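Local structure of aminopentol aminotransferase (Sphingopyxis macrogoltabida, 6HBS) at residues Y170-F182 and A206-C220. The protein transfers the amino group of aminopentol (hydrolysed fumonisin B1) to pyruvate, using pyridoxal 5'-phosphate, in the bacterial degradation of fumonisin. Sequence-based numbering, arbitrary orientation. Where two conformers were deposited one is given.
Sequences YTYNDAQSLSDAF and ALAQLEFARTARKCC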
# COMPACT_ATOMS: atom_id res chain seq x y z
N TYR A 170 -13.41 12.28 -20.45
CA TYR A 170 -13.09 12.88 -21.74
C TYR A 170 -12.35 11.81 -22.57
O TYR A 170 -11.93 10.79 -22.03
CB TYR A 170 -12.26 14.15 -21.58
CG TYR A 170 -10.90 13.93 -20.96
CD1 TYR A 170 -10.70 13.97 -19.58
CD2 TYR A 170 -9.81 13.63 -21.74
CE1 TYR A 170 -9.46 13.73 -19.02
CE2 TYR A 170 -8.55 13.41 -21.20
CZ TYR A 170 -8.37 13.45 -19.83
OH TYR A 170 -7.11 13.17 -19.32
N THR A 171 -12.21 12.05 -23.87
CA THR A 171 -11.42 11.15 -24.77
C THR A 171 -9.96 11.57 -24.75
O THR A 171 -9.63 12.72 -25.02
CB THR A 171 -11.96 11.19 -26.21
OG1 THR A 171 -13.31 10.79 -26.08
CG2 THR A 171 -11.21 10.28 -27.17
N TYR A 172 -9.07 10.63 -24.43
CA TYR A 172 -7.66 10.92 -24.37
C TYR A 172 -7.21 11.46 -25.72
O TYR A 172 -7.62 10.92 -26.74
CB TYR A 172 -6.83 9.67 -24.01
CG TYR A 172 -5.40 10.01 -23.65
CD1 TYR A 172 -5.07 10.47 -22.38
CD2 TYR A 172 -4.38 9.90 -24.58
CE1 TYR A 172 -3.77 10.80 -22.04
CE2 TYR A 172 -3.07 10.21 -24.25
CZ TYR A 172 -2.76 10.64 -22.97
OH TYR A 172 -1.48 11.01 -22.67
N ASN A 173 -6.33 12.48 -25.71
CA ASN A 173 -5.71 13.05 -26.88
C ASN A 173 -6.71 13.86 -27.72
O ASN A 173 -6.41 14.19 -28.87
CB ASN A 173 -4.97 12.00 -27.75
CG ASN A 173 -3.48 12.01 -27.47
OD1 ASN A 173 -2.98 12.98 -26.91
ND2 ASN A 173 -2.77 10.97 -27.89
N ASP A 174 -7.85 14.22 -27.13
CA ASP A 174 -8.91 14.98 -27.84
C ASP A 174 -9.12 16.29 -27.08
O ASP A 174 -9.87 16.32 -26.06
CB ASP A 174 -10.16 14.11 -27.99
CG ASP A 174 -11.27 14.77 -28.81
OD1 ASP A 174 -11.25 16.01 -28.96
OD2 ASP A 174 -12.13 14.03 -29.29
N ALA A 175 -8.46 17.35 -27.54
CA ALA A 175 -8.51 18.68 -26.92
C ALA A 175 -9.97 19.21 -26.84
O ALA A 175 -10.38 19.78 -25.82
CB ALA A 175 -7.64 19.63 -27.70
N GLN A 176 -10.77 18.96 -27.88
CA GLN A 176 -12.18 19.40 -27.91
C GLN A 176 -12.96 18.68 -26.81
O GLN A 176 -13.71 19.30 -26.10
CB GLN A 176 -12.81 19.18 -29.29
CG GLN A 176 -14.26 19.69 -29.42
CD GLN A 176 -14.41 21.17 -29.19
OE1 GLN A 176 -13.68 22.00 -29.74
NE2 GLN A 176 -15.37 21.54 -28.37
N SER A 177 -12.75 17.36 -26.67
CA SER A 177 -13.41 16.51 -25.68
C SER A 177 -13.10 17.04 -24.27
O SER A 177 -13.98 17.13 -23.43
CB SER A 177 -12.96 15.07 -25.81
OG SER A 177 -13.68 14.23 -24.95
N LEU A 178 -11.83 17.35 -24.02
CA LEU A 178 -11.43 17.84 -22.70
C LEU A 178 -12.06 19.21 -22.43
O LEU A 178 -12.59 19.43 -21.35
CB LEU A 178 -9.91 17.90 -22.64
CG LEU A 178 -9.37 18.34 -21.28
CD1 LEU A 178 -9.99 17.55 -20.13
CD2 LEU A 178 -7.86 18.26 -21.26
N SER A 179 -11.95 20.14 -23.39
CA SER A 179 -12.60 21.46 -23.31
C SER A 179 -14.08 21.28 -22.95
O SER A 179 -14.59 21.91 -22.03
CB SER A 179 -12.47 22.25 -24.59
OG SER A 179 -11.11 22.38 -24.98
N ASP A 180 -14.76 20.40 -23.70
CA ASP A 180 -16.15 20.19 -23.47
C ASP A 180 -16.40 19.65 -22.05
O ASP A 180 -17.39 20.03 -21.43
CB ASP A 180 -16.78 19.23 -24.47
CG ASP A 180 -16.92 19.83 -25.86
OD1 ASP A 180 -16.88 21.06 -25.99
OD2 ASP A 180 -17.08 19.06 -26.80
N ALA A 181 -15.54 18.74 -21.59
CA ALA A 181 -15.73 18.16 -20.28
C ALA A 181 -15.69 19.25 -19.21
O ALA A 181 -16.43 19.16 -18.18
CB ALA A 181 -14.66 17.10 -20.03
N PHE A 182 -14.81 20.25 -19.40
CA PHE A 182 -14.72 21.37 -18.46
C PHE A 182 -16.06 22.13 -18.44
O PHE A 182 -16.50 22.63 -17.37
CB PHE A 182 -13.58 22.33 -18.83
CG PHE A 182 -12.28 22.03 -18.13
CD1 PHE A 182 -11.37 21.15 -18.69
CD2 PHE A 182 -11.98 22.61 -16.91
CE1 PHE A 182 -10.18 20.85 -18.03
CE2 PHE A 182 -10.79 22.33 -16.25
CZ PHE A 182 -9.90 21.45 -16.81
N ALA A 206 -0.40 5.33 -27.87
CA ALA A 206 -0.25 6.56 -28.59
C ALA A 206 0.44 7.58 -27.70
O ALA A 206 0.07 7.71 -26.51
CB ALA A 206 -1.61 7.05 -29.03
N LEU A 207 1.39 8.33 -28.27
CA LEU A 207 2.04 9.43 -27.60
C LEU A 207 1.03 10.56 -27.34
O LEU A 207 0.02 10.70 -28.08
CB LEU A 207 3.19 9.94 -28.45
CG LEU A 207 4.25 8.90 -28.84
CD1 LEU A 207 5.39 9.56 -29.59
CD2 LEU A 207 4.78 8.15 -27.64
N ALA A 208 1.28 11.37 -26.30
CA ALA A 208 0.41 12.53 -26.01
C ALA A 208 0.62 13.55 -27.13
O ALA A 208 1.76 13.76 -27.56
CB ALA A 208 0.69 13.17 -24.68
N GLN A 209 -0.49 14.14 -27.56
CA GLN A 209 -0.46 15.18 -28.55
C GLN A 209 -0.29 16.51 -27.81
O GLN A 209 -0.91 16.76 -26.78
CB GLN A 209 -1.73 15.16 -29.41
CG GLN A 209 -1.74 14.03 -30.43
CD GLN A 209 -3.11 13.67 -30.95
OE1 GLN A 209 -4.06 14.46 -30.95
NE2 GLN A 209 -3.22 12.44 -31.44
N LEU A 210 0.55 17.36 -28.39
CA LEU A 210 0.87 18.64 -27.85
C LEU A 210 -0.41 19.46 -27.62
O LEU A 210 -0.57 20.08 -26.58
CB LEU A 210 1.82 19.31 -28.85
CG LEU A 210 2.43 20.63 -28.42
CD1 LEU A 210 3.05 20.51 -27.03
CD2 LEU A 210 3.46 21.09 -29.45
N GLU A 211 -1.33 19.46 -28.59
CA GLU A 211 -2.48 20.33 -28.47
C GLU A 211 -3.32 19.85 -27.29
O GLU A 211 -3.91 20.66 -26.59
CB GLU A 211 -3.28 20.45 -29.77
CG GLU A 211 -3.54 21.90 -30.16
CD GLU A 211 -2.32 22.82 -30.04
OE1 GLU A 211 -2.34 23.74 -29.19
OE2 GLU A 211 -1.32 22.60 -30.76
N PHE A 212 -3.35 18.53 -27.08
CA PHE A 212 -4.13 17.95 -25.98
C PHE A 212 -3.54 18.43 -24.64
O PHE A 212 -4.25 18.90 -23.78
CB PHE A 212 -4.23 16.43 -26.13
CG PHE A 212 -4.67 15.74 -24.87
CD1 PHE A 212 -5.98 15.87 -24.41
CD2 PHE A 212 -3.78 14.99 -24.11
CE1 PHE A 212 -6.39 15.24 -23.25
CE2 PHE A 212 -4.20 14.36 -22.95
CZ PHE A 212 -5.49 14.50 -22.51
N ALA A 213 -2.22 18.33 -24.50
CA ALA A 213 -1.50 18.66 -23.26
C ALA A 213 -1.61 20.16 -22.95
O ALA A 213 -1.85 20.52 -21.81
CB ALA A 213 -0.06 18.18 -23.35
N ARG A 214 -1.46 21.01 -23.97
CA ARG A 214 -1.61 22.44 -23.80
C ARG A 214 -3.04 22.78 -23.35
O ARG A 214 -3.24 23.55 -22.46
CB ARG A 214 -1.28 23.19 -25.09
CG ARG A 214 0.21 23.29 -25.34
CD ARG A 214 0.51 23.65 -26.78
NE ARG A 214 1.95 23.78 -26.93
CZ ARG A 214 2.59 24.01 -28.08
NH1 ARG A 214 1.96 23.86 -29.24
NH2 ARG A 214 3.85 24.41 -28.05
N THR A 215 -4.04 22.17 -23.99
CA THR A 215 -5.38 22.44 -23.59
C THR A 215 -5.62 22.02 -22.12
O THR A 215 -6.29 22.71 -21.38
CB THR A 215 -6.38 21.76 -24.52
OG1 THR A 215 -6.11 22.23 -25.84
CG2 THR A 215 -7.81 22.03 -24.10
N ALA A 216 -5.06 20.88 -21.70
CA ALA A 216 -5.21 20.48 -20.30
C ALA A 216 -4.66 21.59 -19.40
O ALA A 216 -5.31 22.00 -18.42
CB ALA A 216 -4.54 19.14 -20.07
N ARG A 217 -3.47 22.09 -19.75
CA ARG A 217 -2.78 23.03 -18.86
C ARG A 217 -3.53 24.37 -18.85
O ARG A 217 -3.70 25.00 -17.81
CB ARG A 217 -1.32 23.20 -19.29
CG ARG A 217 -0.51 24.23 -18.49
CD ARG A 217 -0.22 23.88 -17.03
NE ARG A 217 -1.35 24.07 -16.13
CZ ARG A 217 -1.38 23.73 -14.83
NH1 ARG A 217 -0.45 22.95 -14.31
NH2 ARG A 217 -2.36 24.19 -14.06
N LYS A 218 -3.99 24.80 -20.02
CA LYS A 218 -4.70 26.09 -20.15
C LYS A 218 -6.08 26.06 -19.47
O LYS A 218 -6.45 27.01 -18.80
CB LYS A 218 -4.82 26.46 -21.63
CG LYS A 218 -5.64 27.71 -21.91
CD LYS A 218 -5.85 27.99 -23.40
CE LYS A 218 -6.77 26.99 -24.08
NZ LYS A 218 -8.15 27.04 -23.53
N CYS A 219 -6.86 25.01 -19.63
CA CYS A 219 -8.14 24.92 -18.96
C CYS A 219 -7.95 24.88 -17.44
O CYS A 219 -8.72 25.50 -16.68
CB CYS A 219 -8.93 23.70 -19.41
SG CYS A 219 -9.51 23.86 -21.12
N CYS A 220 -6.92 24.15 -16.99
CA CYS A 220 -6.64 24.11 -15.57
C CYS A 220 -6.27 25.52 -15.09
O CYS A 220 -6.82 26.00 -14.11
CB CYS A 220 -5.56 23.07 -15.25
SG CYS A 220 -6.22 21.39 -15.22
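Glu211 O, which Ala175 CB approaches to 4.0 Å across the contact, is gripped twice by Thr215. Thr215 OG1 donates to Glu211 O at 2.8 Å, and Thr215 N reaches the same oxygen from the opposite face of its carbonyl plane.

The side-chain amide of Asn173 bridges two backbone groups of 206-220. Asn173 OD1 accepts from Gln209 N at 2.8 Å, a nearly straight bond (163°), with the donor tilted from the carbonyl plane. Asn173 ND2 donates a hydrogen bond to Leu207 O, also at 2.8 Å and close to the amide plane. The two bonds fix the rotation of the amide and tie the turn 171-174, a type II beta turn, to the residues that lead into helix 210-223. Gln209 is the N-cap of that helix.

The turn packs over one face of the Phe212 ring. Asn173 N sits over its centre, and Asn173 CA is 3.5 Å from Phe212 CG. With CG anti to the backbone N, chi1 164° carries the ring to two tyrosines, which meet different parts of its rim. Its CE2 edge points at a face of Tyr172, an edge-to-face pair with planes at 55°. Tyr170 meets it rim to rim, Tyr170 CE2 lying 3.5 Å from Phe212 CE1. Tyr170 OH bonds to Phe193 O and Tyr172 OH to Thr195 O, which anchors this aromatic cluster.

Farther along, the axes of helix segments 175-182 and 210-220 come within 9.2 Å, nearly parallel. Ala175 CB rests against Thr215 OG1. Leu178 CD2 touches Ala216 CB at 3.6 Å. Cys219 CB lies over the face of Phe182 in a CH-pi contact, while Cys220 SG comes to the edge of that ring.

Both helices pack on the large mixed sheet of the class-III aminotransferase fold. Phe182 reaches strands 137-141 and 189-194, and Ala216 and Cys220 rest on Leu227 of strand 226-230.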